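Local coordinates for protein putative tryptophan halogenase (Xanthomonas campestris pv. campestris, PDB 6Y1W) that is a putative flavin-dependent halogenase, thought to use reduced FAD to install halogen on an aromatic substrate, at residues D417-R422 / N443-V448; A27-A32 / F181-I186. All coordinates share one frame; numbering follows the deposited sequence.

Interaction 1. Residues D417-R422 / N443-V448; sequences DSLRHR and NSWIQV. With BUD ((2S,3S)-butane-2,3-diol), chain H.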
loop_
_atom_site.group_PDB
_atom_site.type_symbol
_atom_site.label_atom_id
_atom_site.label_comp_id
_atom_site.label_asym_id
_atom_site.label_seq_id
_atom_site.Cartn_x
_atom_site.Cartn_y
_atom_site.Cartn_z
ATOM N N ASP A 417 -3.787 -4.803 -20.092
ATOM C CA ASP A 417 -2.415 -5.211 -19.847
ATOM C C ASP A 417 -2.152 -5.420 -18.362
ATOM O O ASP A 417 -1.330 -6.274 -17.981
ATOM C CB ASP A 417 -1.455 -4.125 -20.376
ATOM C CG ASP A 417 -1.349 -4.127 -21.904
ATOM O OD1 ASP A 417 -1.588 -5.185 -22.524
ATOM O OD2 ASP A 417 -1.009 -3.074 -22.478
ATOM N N SER A 418 -2.817 -4.628 -17.515
ATOM C CA SER A 418 -2.622 -4.746 -16.069
ATOM C C SER A 418 -3.040 -6.131 -15.583
ATOM O O SER A 418 -2.365 -6.729 -14.737
ATOM C CB SER A 418 -3.405 -3.638 -15.336
ATOM O OG SER A 418 -4.794 -3.550 -15.726
ATOM N N LEU A 419 -4.137 -6.669 -16.130
ATOM C CA LEU A 419 -4.556 -8.013 -15.737
ATOM C C LEU A 419 -3.670 -9.080 -16.372
ATOM O O LEU A 419 -3.328 -10.075 -15.729
ATOM C CB LEU A 419 -6.033 -8.251 -16.111
ATOM C CG LEU A 419 -6.473 -9.711 -15.935
ATOM C CD1 LEU A 419 -6.375 -10.100 -14.438
ATOM C CD2 LEU A 419 -7.899 -9.846 -16.445
ATOM N N ARG A 420 -3.319 -8.898 -17.651
ATOM C CA ARG A 420 -2.462 -9.882 -18.308
ATOM C C ARG A 420 -1.169 -10.081 -17.528
ATOM O O ARG A 420 -0.709 -11.215 -17.344
ATOM C CB ARG A 420 -2.165 -9.446 -19.747
ATOM C CG ARG A 420 -1.258 -10.428 -20.507
ATOM C CD ARG A 420 -1.142 -10.046 -21.992
ATOM N NE ARG A 420 -2.443 -10.126 -22.647
ATOM C CZ ARG A 420 -2.947 -11.255 -23.145
ATOM N NH1 ARG A 420 -2.245 -12.379 -23.066
ATOM N NH2 ARG A 420 -4.144 -11.267 -23.720
ATOM N N HIS A 421 -0.549 -8.986 -17.078
ATOM C CA HIS A 421 0.693 -9.118 -16.326
ATOM C C HIS A 421 0.498 -9.931 -15.051
ATOM O O HIS A 421 1.320 -10.807 -14.732
ATOM C CB HIS A 421 1.265 -7.729 -16.001
ATOM C CG HIS A 421 2.468 -7.774 -15.098
ATOM N ND1 HIS A 421 3.726 -8.126 -15.546
ATOM C CD2 HIS A 421 2.601 -7.509 -13.773
ATOM C CE1 HIS A 421 4.581 -8.080 -14.535
ATOM N NE2 HIS A 421 3.921 -7.713 -13.447
ATOM N N ARG A 422 -0.608 -9.706 -14.322
ATOM C CA ARG A 422 -0.836 -10.487 -13.112
ATOM C C ARG A 422 -1.051 -11.964 -13.427
ATOM O O ARG A 422 -0.504 -12.838 -12.747
ATOM C CB ARG A 422 -2.048 -9.941 -12.334
ATOM C CG ARG A 422 -1.878 -8.446 -11.869
ATOM C CD ARG A 422 -1.601 -8.375 -10.375
ATOM N NE ARG A 422 -2.119 -7.170 -9.748
ATOM C CZ ARG A 422 -2.215 -6.974 -8.438
ATOM N NH1 ARG A 422 -1.827 -7.877 -7.563
ATOM N NH2 ARG A 422 -2.715 -5.841 -7.998
ATOM N N ASN A 443 -4.140 -13.493 -1.126
ATOM C CA ASN A 443 -4.923 -14.724 -0.983
ATOM C C ASN A 443 -6.012 -14.824 -2.053
ATOM O O ASN A 443 -6.336 -15.932 -2.527
ATOM C CB ASN A 443 -5.575 -14.784 0.412
ATOM C CG ASN A 443 -6.384 -16.075 0.622
ATOM O OD1 ASN A 443 -5.810 -17.134 0.717
ATOM N ND2 ASN A 443 -7.698 -15.968 0.692
ATOM N N SER A 444 -6.635 -13.689 -2.379
ATOM C CA SER A 444 -7.734 -13.675 -3.345
ATOM C C SER A 444 -7.231 -13.999 -4.741
ATOM O O SER A 444 -7.811 -14.848 -5.433
ATOM C CB SER A 444 -8.406 -12.300 -3.355
ATOM O OG SER A 444 -9.199 -12.143 -2.186
ATOM N N TRP A 445 -6.150 -13.323 -5.171
ATOM C CA TRP A 445 -5.543 -13.621 -6.474
ATOM C C TRP A 445 -5.168 -15.104 -6.570
ATOM O O TRP A 445 -5.405 -15.753 -7.607
ATOM C CB TRP A 445 -4.279 -12.761 -6.686
ATOM C CG TRP A 445 -4.552 -11.341 -7.022
ATOM C CD1 TRP A 445 -4.426 -10.263 -6.178
ATOM C CD2 TRP A 445 -4.970 -10.809 -8.292
ATOM N NE1 TRP A 445 -4.744 -9.111 -6.840
ATOM C CE2 TRP A 445 -5.098 -9.409 -8.132
ATOM C CE3 TRP A 445 -5.255 -11.382 -9.538
ATOM C CZ2 TRP A 445 -5.490 -8.562 -9.180
ATOM C CZ3 TRP A 445 -5.660 -10.544 -10.582
ATOM C CH2 TRP A 445 -5.770 -9.144 -10.396
ATOM N N ILE A 446 -4.578 -15.654 -5.498
ATOM C CA ILE A 446 -4.148 -17.053 -5.518
ATOM C C ILE A 446 -5.351 -17.981 -5.579
ATOM O O ILE A 446 -5.423 -18.864 -6.431
ATOM C CB ILE A 446 -3.279 -17.391 -4.291
ATOM C CG1 ILE A 446 -2.033 -16.514 -4.229
ATOM C CG2 ILE A 446 -2.933 -18.890 -4.256
ATOM C CD1 ILE A 446 -1.373 -16.563 -2.850
ATOM N N GLN A 447 -6.328 -17.787 -4.687
ATOM C CA GLN A 447 -7.466 -18.710 -4.681
ATOM C C GLN A 447 -8.215 -18.680 -6.011
ATOM O O GLN A 447 -8.628 -19.729 -6.530
ATOM C CB GLN A 447 -8.424 -18.397 -3.531
ATOM C CG GLN A 447 -7.890 -18.748 -2.136
ATOM C CD GLN A 447 -9.018 -18.618 -1.102
ATOM O OE1 GLN A 447 -10.052 -18.093 -1.405
ATOM N NE2 GLN A 447 -8.791 -19.105 0.111
ATOM N N VAL A 448 -8.434 -17.490 -6.570
ATOM C CA VAL A 448 -9.207 -17.429 -7.804
ATOM C C VAL A 448 -8.395 -17.943 -8.993
ATOM O O VAL A 448 -8.934 -18.660 -9.849
ATOM C CB VAL A 448 -9.716 -15.998 -8.020
ATOM C CG1 VAL A 448 -10.348 -15.855 -9.365
ATOM C CG2 VAL A 448 -10.755 -15.715 -6.902
HETATM C C1 BUD H . -12.730 -8.780 0.085
HETATM O O1 BUD H . -12.103 -10.473 -1.458
HETATM C C2 BUD H . -11.634 -9.291 -0.852
HETATM O O2 BUD H . -9.271 -9.972 -0.874
HETATM C C3 BUD H . -10.359 -9.580 -0.052
HETATM C C4 BUD H . -9.969 -8.316 0.725
HETATM O O HOH W 1 -3.900 -6.617 -5.389
#
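With CG set anti to its carbonyl carbon (chi1 -61°) and the chain then bent at chi2 (-105°) and again at chi3, R422 folds over the indole of W445, whose own CG is likewise anti to the carbonyl carbon (chi1 -76°). This is helix-to-helix packing within the tryptophan-halogenase fold: helix 417-429 meets helix 442-451 through one large aromatic side chain, the nearest backbones, at R422 and W445, being 8.7 Å apart from CA to CA. The arginine lies over one face of the ring. Its CD makes a CH-pi contact, 4.2 Å from the centroid of the six-membered ring, while the guanidinium carries on over the rim from CZ2 toward NE1, tilted modestly against the indole plane. R422 NH1 sits 3.2 Å from W445 NE1, but both are donors, so this is a face-on approach and not a hydrogen bond. A water lying in the indole plane resolves this, accepting from W445 NE1 and from R422 NH2, each at 3.0 Å. The same NH2 forms a salt bridge with E438, which probably balances the buried charge, and F433 adds a cation-pi contact. Arginine suits the place because its long chain can cover an aromatic face and still present several N-H groups. L419 supplies the apolar part: its CD1 reaches the rim of the benzene ring near the ring plane, 3.9 Å from W445 CZ3. F391 of helix 371-397 packs edge-to-face with the indole. One residue before the tryptophan, S444 turns to a bound butanediol, which A441 N also holds. A small hydroxyl serves well there, since S444 OG meets H106 as well and lies 2.5 Å from O2 of the diol.

Interaction 2. Residues A27-A32 / F181-I186; sequences AGWMAA and FGVQRI
W29 meets R185 through the benzene end of its indole: W29 CZ2 lies 3.8 Å from R185 CD, which sits at the ring edge near its plane. The arginine runs extended, its CG anti to the backbone N (chi1 -179°), and this carries the methylenes past CZ2 and CH2, at about a right angle to the tryptophan side chain. V183 fills in beside them, its CG1 4.1 Å from W29 CZ3 and its CG2 4.2 Å from A32 CB; a branched residue can thus touch both helix residues at once, and the small alanine lets the backbones come within 7.0 Å, CA to CA, at A32 and V183. The helix is the first of the Rossmann-type dinucleotide-binding fold, following the glycine-rich turn, and A27 near its start is a predicted FAD-binding residue. It packs on the start of strand 184-195, which pairs with strand 44-49, and on V183 leading into it. Further out, E49 fixes both polar ends, accepting from W29 NE1 and forming a salt bridge with R185 NE, while D51 pairs with R185 NH2. The approach to the strand is set by G182, whose positive phi (96°) suits glycine and completes the Schellman motif ending helix 167-180, with V183 N reaching S178 O.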
loop_
_atom_site.group_PDB
_atom_site.type_symbol
_atom_site.label_atom_id
_atom_site.label_comp_id
_atom_site.label_asym_id
_atom_site.label_seq_id
_atom_site.Cartn_x
_atom_site.Cartn_y
_atom_site.Cartn_z
ATOM N N ALA A 27 -26.719 4.268 -0.903
ATOM C CA ALA A 27 -25.660 5.258 -1.127
ATOM C C ALA A 27 -25.920 6.526 -0.335
ATOM O O ALA A 27 -25.021 7.056 0.329
ATOM C CB ALA A 27 -25.533 5.583 -2.618
ATOM N N GLY A 28 -27.144 7.033 -0.418
ATOM C CA GLY A 28 -27.450 8.308 0.215
ATOM C C GLY A 28 -27.382 8.209 1.727
ATOM O O GLY A 28 -26.821 9.109 2.392
ATOM N N TRP A 29 -27.942 7.127 2.289
ATOM C CA TRP A 29 -27.986 7.068 3.750
ATOM C C TRP A 29 -26.672 6.585 4.336
ATOM O O TRP A 29 -26.361 6.924 5.481
ATOM C CB TRP A 29 -29.188 6.224 4.231
ATOM C CG TRP A 29 -30.499 6.967 4.013
ATOM C CD1 TRP A 29 -31.486 6.650 3.122
ATOM C CD2 TRP A 29 -30.922 8.177 4.662
ATOM N NE1 TRP A 29 -32.503 7.571 3.201
ATOM C CE2 TRP A 29 -32.172 8.526 4.127
ATOM C CE3 TRP A 29 -30.355 8.990 5.643
ATOM C CZ2 TRP A 29 -32.874 9.668 4.539
ATOM C CZ3 TRP A 29 -31.038 10.112 6.050
ATOM C CH2 TRP A 29 -32.291 10.449 5.494
ATOM N N MET A 30 -25.868 5.799 3.613
ATOM C CA MET A 30 -24.510 5.565 4.100
ATOM C C MET A 30 -23.732 6.875 4.140
ATOM O O MET A 30 -22.961 7.117 5.075
ATOM C CB MET A 30 -23.767 4.539 3.231
ATOM C CG MET A 30 -24.138 3.106 3.434
ATOM S SD MET A 30 -23.314 1.932 2.311
ATOM C CE MET A 30 -21.629 2.023 2.929
ATOM N N ALA A 31 -23.901 7.724 3.128
ATOM C CA ALA A 31 -23.189 9.002 3.115
ATOM C C ALA A 31 -23.690 9.907 4.231
ATOM O O ALA A 31 -22.899 10.532 4.950
ATOM C CB ALA A 31 -23.374 9.676 1.749
ATOM N N ALA A 32 -25.017 9.992 4.382
ATOM C CA ALA A 32 -25.579 10.828 5.435
ATOM C C ALA A 32 -25.116 10.360 6.796
ATOM O O ALA A 32 -24.855 11.177 7.680
ATOM C CB ALA A 32 -27.104 10.797 5.383
ATOM N N PHE A 181 -28.216 12.332 14.253
ATOM C CA PHE A 181 -27.146 13.320 14.218
ATOM C C PHE A 181 -27.551 14.593 13.482
ATOM O O PHE A 181 -26.682 15.416 13.170
ATOM C CB PHE A 181 -25.907 12.710 13.570
ATOM C CG PHE A 181 -25.219 11.695 14.436
ATOM C CD1 PHE A 181 -24.537 12.107 15.533
ATOM C CD2 PHE A 181 -25.278 10.319 14.157
ATOM C CE1 PHE A 181 -23.885 11.202 16.349
ATOM C CE2 PHE A 181 -24.623 9.405 14.985
ATOM C CZ PHE A 181 -23.937 9.841 16.073
ATOM N N GLY A 182 -28.843 14.786 13.234
ATOM C CA GLY A 182 -29.361 16.046 12.731
ATOM C C GLY A 182 -29.575 16.176 11.234
ATOM O O GLY A 182 -29.857 17.289 10.770
ATOM N N VAL A 183 -29.477 15.089 10.461
ATOM C CA VAL A 183 -29.715 15.186 9.020
ATOM C C VAL A 183 -31.176 15.536 8.792
ATOM O O VAL A 183 -32.079 14.956 9.420
ATOM C CB VAL A 183 -29.362 13.863 8.317
ATOM C CG1 VAL A 183 -29.766 13.905 6.830
ATOM C CG2 VAL A 183 -27.863 13.609 8.427
ATOM N N GLN A 184 -31.415 16.503 7.910
ATOM C CA GLN A 184 -32.757 16.930 7.553
ATOM C C GLN A 184 -33.183 16.169 6.304
ATOM O O GLN A 184 -32.543 16.309 5.260
ATOM C CB GLN A 184 -32.779 18.434 7.276
ATOM C CG GLN A 184 -34.138 18.916 6.760
ATOM C CD GLN A 184 -34.169 20.409 6.440
ATOM O OE1 GLN A 184 -35.241 20.974 6.215
ATOM N NE2 GLN A 184 -32.994 21.051 6.408
ATOM N N ARG A 185 -34.258 15.386 6.400
ATOM C CA ARG A 185 -34.766 14.640 5.254
ATOM C C ARG A 185 -35.883 15.444 4.599
ATOM O O ARG A 185 -36.764 15.960 5.293
ATOM C CB ARG A 185 -35.277 13.264 5.672
ATOM C CG ARG A 185 -35.794 12.446 4.503
ATOM C CD ARG A 185 -36.362 11.133 5.004
ATOM N NE ARG A 185 -36.898 10.307 3.928
ATOM C CZ ARG A 185 -38.182 10.218 3.589
ATOM N NH1 ARG A 185 -39.108 10.935 4.231
ATOM N NH2 ARG A 185 -38.537 9.417 2.594
ATOM N N ILE A 186 -35.808 15.605 3.277
ATOM C CA ILE A 186 -36.865 16.248 2.496
ATOM C C ILE A 186 -37.370 15.224 1.480
ATOM O O ILE A 186 -36.587 14.706 0.674
ATOM C CB ILE A 186 -36.372 17.526 1.795
ATOM C CG1 ILE A 186 -35.809 18.529 2.814
ATOM C CG2 ILE A 186 -37.495 18.164 0.957
ATOM C CD1 ILE A 186 -35.335 19.827 2.197
#

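Along the sequence both segments of interaction 2 precede those of interaction 1, and the two sites lie to opposite sides of the middle of the chain, their centres 38 Å apart and their nearest atoms about 20 Å, so they do not touch. Interaction 2 belongs to the nucleotide-binding part, joining helix 25-39 to a strand of the eight-stranded mixed sheet. Interaction 1 joins two late helices, 417-429 and 442-451, the second of which meets strand 102-107 at the border of the seven-stranded sheet. The side chain of W445 is about 10 Å from that of E347, a predicted tryptophan-binding residue. The two contacts thus shape different regions of one family fold, one near the predicted FAD site and the other toward the probable substrate side.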